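Local coordinates for beta sliding clamp (Borrelia burgdorferi, PDB 6DJ8), which probably forms a ring-shaped head-to-tail homodimer around DNA that tethers DNA polymerases and other proteins to it and confers processivity, at residues V79-S84 with S108-M113; D88-F93 with K97-V102. All coordinates share one frame; numbering follows the deposited sequence.

Contact 1: residues V79-S84 with S108-M113; sequences VLINAS and SKLEIM
Val79 and Leu110 mark the closest approach of two strand backbones that belong to different sheets, their CA atoms 8.6 Å apart, too far for backbone pairing; the strands run across one another and meet through side chains at Leu110. Leu110 carries the contact from its side and splits its two methyls between two partners. Its CD1 meets the forked end of Val79, lying 3.7 Å from Val79 CG1 and 3.9 Å from Val79 CG2, so that both branches of the valine close on one methyl. Its other methyl, Leu110 CD2, reaches Ile81 CD1 at 3.8 Å, and there the two side chains cross at about a right angle. Ile81 is almost fully extended, with CG1 opposite the backbone N (chi1 178°) and CD1 continuing the line (chi2 171°), which carries its terminal methyl out to the leucine. Val79 and Ile81, two residues apart on strand 77-82, both turn their side chains toward Leu110. The contact joins two sheets in the N-terminal clamp domain at a buried point: strand 77-82, an edge strand within this chain, pairs with strand 44-50, through Val79 with Ile47 and Ile81 with Leu45, whereas strand 109-114 lies between 98-104 and 126-130. Ile101 and Phe103 of strand 98-104 also pack on Leu110, and Phe103 touches Val79 as well. Next along the chain, Asn82 ends the strand and caps helix 83-92, its OD1 accepting a hydrogen bond from Asn85 N. Before Leu110, a G1 beta bulge sets Ser108 and Lys109 against Asn104, and Lys109 NZ bonds to Thr322 O of the second subunit.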
loop_
_atom_site.group_PDB
_atom_site.type_symbol
_atom_site.label_atom_id
_atom_site.label_comp_id
_atom_site.label_asym_id
_atom_site.label_seq_id
_atom_site.Cartn_x
_atom_site.Cartn_y
_atom_site.Cartn_z
ATOM N N VAL A 79 -6.634 17.441 -28.718
ATOM C CA VAL A 79 -5.631 17.853 -27.738
ATOM C C VAL A 79 -4.807 16.637 -27.327
ATOM O O VAL A 79 -5.365 15.589 -26.993
ATOM C CB VAL A 79 -6.266 18.496 -26.487
ATOM C CG1 VAL A 79 -5.216 18.690 -25.429
ATOM C CG2 VAL A 79 -6.875 19.840 -26.844
ATOM N N LEU A 80 -3.485 16.778 -27.355
ATOM C CA LEU A 80 -2.574 15.784 -26.804
ATOM C C LEU A 80 -2.068 16.290 -25.457
ATOM O O LEU A 80 -1.472 17.376 -25.387
ATOM C CB LEU A 80 -1.411 15.541 -27.759
ATOM C CG LEU A 80 -0.461 14.394 -27.446
ATOM C CD1 LEU A 80 -1.188 13.066 -27.634
ATOM C CD2 LEU A 80 0.764 14.476 -28.358
ATOM N N ILE A 81 -2.313 15.533 -24.393
ATOM C CA ILE A 81 -1.985 16.003 -23.048
ATOM C C ILE A 81 -1.457 14.849 -22.209
ATOM O O ILE A 81 -1.971 13.732 -22.275
ATOM C CB ILE A 81 -3.197 16.664 -22.366
ATOM C CG1 ILE A 81 -2.851 17.112 -20.934
ATOM C CG2 ILE A 81 -4.383 15.725 -22.320
ATOM C CD1 ILE A 81 -3.947 17.938 -20.341
ATOM N N ASN A 82 -0.418 15.131 -21.425
ATOM C CA ASN A 82 0.144 14.167 -20.489
ATOM C C ASN A 82 -0.947 13.519 -19.652
ATOM O O ASN A 82 -1.733 14.212 -19.006
ATOM C CB ASN A 82 1.163 14.872 -19.596
ATOM C CG ASN A 82 1.715 13.970 -18.532
ATOM O OD1 ASN A 82 1.280 14.014 -17.375
ATOM N ND2 ASN A 82 2.660 13.118 -18.917
ATOM N N ALA A 83 -1.000 12.175 -19.677
ATOM C CA ALA A 83 -2.128 11.468 -19.078
ATOM C C ALA A 83 -2.178 11.660 -17.565
ATOM O O ALA A 83 -3.262 11.796 -16.992
ATOM C CB ALA A 83 -2.048 9.970 -19.395
ATOM N N SER A 84 -1.020 11.604 -16.905
ATOM C CA SER A 84 -0.962 11.714 -15.449
ATOM C C SER A 84 -1.428 13.095 -14.976
ATOM O O SER A 84 -2.185 13.210 -14.001
ATOM C CB SER A 84 0.469 11.417 -14.988
ATOM O OG SER A 84 0.608 11.537 -13.588
ATOM N N SER A 108 -1.089 26.707 -25.601
ATOM C CA SER A 108 -0.906 25.270 -25.399
ATOM C C SER A 108 -1.274 24.866 -23.973
ATOM O O SER A 108 -0.477 24.311 -23.221
ATOM C CB SER A 108 0.525 24.855 -25.742
ATOM O OG SER A 108 0.744 24.922 -27.144
ATOM N N LYS A 109 -2.518 25.173 -23.615
ATOM C CA LYS A 109 -3.023 24.933 -22.275
ATOM C C LYS A 109 -4.486 24.527 -22.335
ATOM O O LYS A 109 -5.245 24.984 -23.195
ATOM C CB LYS A 109 -2.870 26.165 -21.373
ATOM C CG LYS A 109 -1.644 26.102 -20.479
ATOM C CD LYS A 109 -1.066 27.477 -20.237
ATOM C CE LYS A 109 0.240 27.410 -19.446
ATOM N NZ LYS A 109 1.335 26.732 -20.203
ATOM N N LEU A 110 -4.848 23.637 -21.436
ATOM C CA LEU A 110 -6.228 23.330 -21.122
ATOM C C LEU A 110 -6.580 24.145 -19.885
ATOM O O LEU A 110 -5.824 24.143 -18.911
ATOM C CB LEU A 110 -6.380 21.838 -20.858
ATOM C CG LEU A 110 -7.289 21.039 -21.783
ATOM C CD1 LEU A 110 -6.814 21.174 -23.194
ATOM C CD2 LEU A 110 -7.228 19.579 -21.348
ATOM N N GLU A 111 -7.668 24.898 -19.948
ATOM C CA GLU A 111 -8.138 25.672 -18.811
ATOM C C GLU A 111 -9.401 24.972 -18.346
ATOM O O GLU A 111 -10.327 24.764 -19.138
ATOM C CB GLU A 111 -8.418 27.121 -19.199
ATOM C CG GLU A 111 -7.369 27.703 -20.140
ATOM C CD GLU A 111 -6.541 28.793 -19.500
ATOM O OE1 GLU A 111 -6.758 29.090 -18.305
ATOM O OE2 GLU A 111 -5.672 29.360 -20.195
ATOM N N ILE A 112 -9.437 24.605 -17.070
ATOM C CA ILE A 112 -10.511 23.789 -16.532
ATOM C C ILE A 112 -11.170 24.555 -15.400
ATOM O O ILE A 112 -10.488 25.138 -14.543
ATOM C CB ILE A 112 -9.984 22.427 -16.053
ATOM C CG1 ILE A 112 -9.127 21.793 -17.157
ATOM C CG2 ILE A 112 -11.124 21.533 -15.635
ATOM C CD1 ILE A 112 -8.696 20.339 -16.881
ATOM N N MET A 113 -12.494 24.560 -15.408
ATOM C CA MET A 113 -13.275 25.221 -14.388
ATOM C C MET A 113 -14.482 24.342 -14.134
ATOM O O MET A 113 -14.851 23.507 -14.972
ATOM C CB MET A 113 -13.682 26.642 -14.827
ATOM C CG MET A 113 -14.514 26.656 -16.113
ATOM S SD MET A 113 -14.020 27.946 -17.289
ATOM C CE MET A 113 -12.317 27.461 -17.594
#

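Contact 2: residues D88-F93 with K97-V102; sequences DAVKAF and KKIKIV
Ile99 turns its side chain toward the helix end and bridges Val90 and Phe93, its two arms going to different partners. The longer arm ends at CD1, 4.1 Å from Val90 CG2, the two side chains crossing at about a right angle. Chi1 of 49° tucks CG1 between the backbone N and the carbonyl carbon, while CG2 sits beside the N and is directed to the phenylalanine. There Ile99 CG2 lies 4.0 Å from Phe93 CB and 4.1 Å from Phe93 CD2, placing the methyl at the ring edge, near the ring plane. This is helix-on-sheet packing within the N-terminal domain of the clamp: the C-terminal part of helix 83-92, where Phe93 N bonds to Ala89 O (3.1 Å), leans on strand 98-104 after a short connection. From that connection Tyr96 meets the Phe93 ring edge-to-face, and Ile112 of the adjacent strand also touches Phe93. Val90 also packs against Met23 and Ile26 of helix 19-29. The helix also lies at the dimer interface, where Ala92 O accepts a hydrogen bond from Arg293 NH2 of the second subunit.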
loop_
_atom_site.group_PDB
_atom_site.type_symbol
_atom_site.label_atom_id
_atom_site.label_comp_id
_atom_site.label_asym_id
_atom_site.label_seq_id
_atom_site.Cartn_x
_atom_site.Cartn_y
_atom_site.Cartn_z
ATOM N N ASP A 88 -4.800 13.968 -12.842
ATOM C CA ASP A 88 -4.716 14.736 -11.602
ATOM C C ASP A 88 -5.676 15.915 -11.622
ATOM O O ASP A 88 -6.380 16.172 -10.634
ATOM C CB ASP A 88 -3.283 15.204 -11.383
ATOM C CG ASP A 88 -2.381 14.085 -10.904
ATOM O OD1 ASP A 88 -2.907 13.011 -10.555
ATOM O OD2 ASP A 88 -1.149 14.271 -10.889
ATOM N N ALA A 89 -5.755 16.614 -12.760
ATOM C CA ALA A 89 -6.656 17.757 -12.882
ATOM C C ALA A 89 -8.089 17.352 -12.587
ATOM O O ALA A 89 -8.794 18.007 -11.809
ATOM C CB ALA A 89 -6.536 18.364 -14.284
ATOM N N VAL A 90 -8.542 16.266 -13.207
ATOM C CA VAL A 90 -9.921 15.845 -13.037
ATOM C C VAL A 90 -10.167 15.334 -11.608
ATOM O O VAL A 90 -11.245 15.539 -11.039
ATOM C CB VAL A 90 -10.244 14.798 -14.126
ATOM C CG1 VAL A 90 -11.534 14.094 -13.837
ATOM C CG2 VAL A 90 -10.250 15.489 -15.517
ATOM N N LYS A 91 -9.188 14.650 -11.013
ATOM C CA LYS A 91 -9.311 14.302 -9.597
ATOM C C LYS A 91 -9.371 15.564 -8.743
ATOM O O LYS A 91 -10.136 15.645 -7.768
ATOM C CB LYS A 91 -8.134 13.434 -9.147
ATOM C CG LYS A 91 -8.369 11.933 -9.313
ATOM C CD LYS A 91 -7.246 11.063 -8.735
ATOM C CE LYS A 91 -7.315 10.915 -7.197
ATOM N NZ LYS A 91 -7.079 12.144 -6.384
ATOM N N ALA A 92 -8.555 16.557 -9.092
ATOM C CA ALA A 92 -8.543 17.796 -8.320
ATOM C C ALA A 92 -9.927 18.422 -8.291
ATOM O O ALA A 92 -10.333 18.982 -7.271
ATOM C CB ALA A 92 -7.514 18.765 -8.916
ATOM N N PHE A 93 -10.690 18.278 -9.377
ATOM C CA PHE A 93 -12.018 18.858 -9.493
ATOM C C PHE A 93 -13.143 17.835 -9.290
ATOM O O PHE A 93 -14.275 18.080 -9.715
ATOM C CB PHE A 93 -12.144 19.565 -10.850
ATOM C CG PHE A 93 -11.723 21.034 -10.810
ATOM C CD1 PHE A 93 -11.080 21.560 -9.694
ATOM C CD2 PHE A 93 -11.982 21.882 -11.883
ATOM C CE1 PHE A 93 -10.703 22.910 -9.646
ATOM C CE2 PHE A 93 -11.610 23.240 -11.845
ATOM C CZ PHE A 93 -10.965 23.755 -10.720
ATOM N N LYS A 97 -19.849 18.170 -10.155
ATOM C CA LYS A 97 -20.549 17.136 -10.911
ATOM C C LYS A 97 -20.152 17.172 -12.389
ATOM O O LYS A 97 -19.958 16.123 -13.015
ATOM C CB LYS A 97 -22.059 17.310 -10.742
ATOM C CG LYS A 97 -22.887 16.376 -11.602
ATOM C CD LYS A 97 -23.375 15.155 -10.832
ATOM C CE LYS A 97 -23.861 14.058 -11.785
ATOM N NZ LYS A 97 -24.785 14.600 -12.824
ATOM N N LYS A 98 -19.982 18.373 -12.944
ATOM C CA LYS A 98 -19.596 18.588 -14.333
ATOM C C LYS A 98 -18.460 19.596 -14.402
ATOM O O LYS A 98 -18.408 20.546 -13.609
ATOM C CB LYS A 98 -20.775 19.127 -15.155
ATOM C CG LYS A 98 -21.973 18.205 -15.183
ATOM C CD LYS A 98 -23.048 18.685 -16.143
ATOM C CE LYS A 98 -24.130 17.617 -16.292
ATOM N NZ LYS A 98 -25.222 18.008 -17.231
ATOM N N ILE A 99 -17.574 19.428 -15.386
ATOM C CA ILE A 99 -16.517 20.415 -15.585
ATOM C C ILE A 99 -16.535 20.916 -17.023
ATOM O O ILE A 99 -16.975 20.223 -17.947
ATOM C CB ILE A 99 -15.119 19.867 -15.230
ATOM C CG1 ILE A 99 -14.885 18.505 -15.909
ATOM C CG2 ILE A 99 -14.957 19.736 -13.728
ATOM C CD1 ILE A 99 -13.455 18.053 -15.786
ATOM N N LYS A 100 -16.054 22.143 -17.203
ATOM C CA LYS A 100 -15.887 22.751 -18.513
ATOM C C LYS A 100 -14.394 22.762 -18.802
ATOM O O LYS A 100 -13.606 23.293 -18.009
ATOM C CB LYS A 100 -16.476 24.168 -18.543
ATOM C CG LYS A 100 -16.413 24.871 -19.906
ATOM C CD LYS A 100 -17.209 26.201 -19.896
ATOM C CE LYS A 100 -17.200 26.883 -21.266
ATOM N NZ LYS A 100 -17.805 28.260 -21.255
ATOM N N ILE A 101 -13.999 22.162 -19.917
ATOM C CA ILE A 101 -12.599 22.072 -20.300
ATOM C C ILE A 101 -12.416 22.922 -21.546
ATOM O O ILE A 101 -13.041 22.661 -22.573
ATOM C CB ILE A 101 -12.185 20.616 -20.533
ATOM C CG1 ILE A 101 -12.342 19.834 -19.211
ATOM C CG2 ILE A 101 -10.777 20.553 -21.076
ATOM C CD1 ILE A 101 -12.061 18.326 -19.303
ATOM N N VAL A 102 -11.565 23.939 -21.451
ATOM C CA VAL A 102 -11.356 24.919 -22.506
ATOM C C VAL A 102 -9.967 24.687 -23.071
ATOM O O VAL A 102 -9.006 24.537 -22.312
ATOM C CB VAL A 102 -11.493 26.360 -21.978
ATOM C CG1 VAL A 102 -11.228 27.366 -23.097
ATOM C CG2 VAL A 102 -12.865 26.581 -21.366
#

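Contacts 1 and 2 lie with their centres about 10 Å apart within the N-terminal domain, and contact 2 is nested along the chain inside the loop that contact 1 closes. The order is strand 77-82, helix 83-92, strand 98-104, strand 109-114; helix 83-92 begins in a segment of contact 1, without touching its partner, and carries one side of contact 2, and the last two strands are antiparallel neighbours. Probable hydrogen bonds from Glu111 N to Val102 O and from Lys100 N to Met113 O join them, while Leu110 packs on Ile101. One sheet is therefore held to a second sheet by contact 1 and to a helix by contact 2, in a domain that also touches the second subunit of the ring.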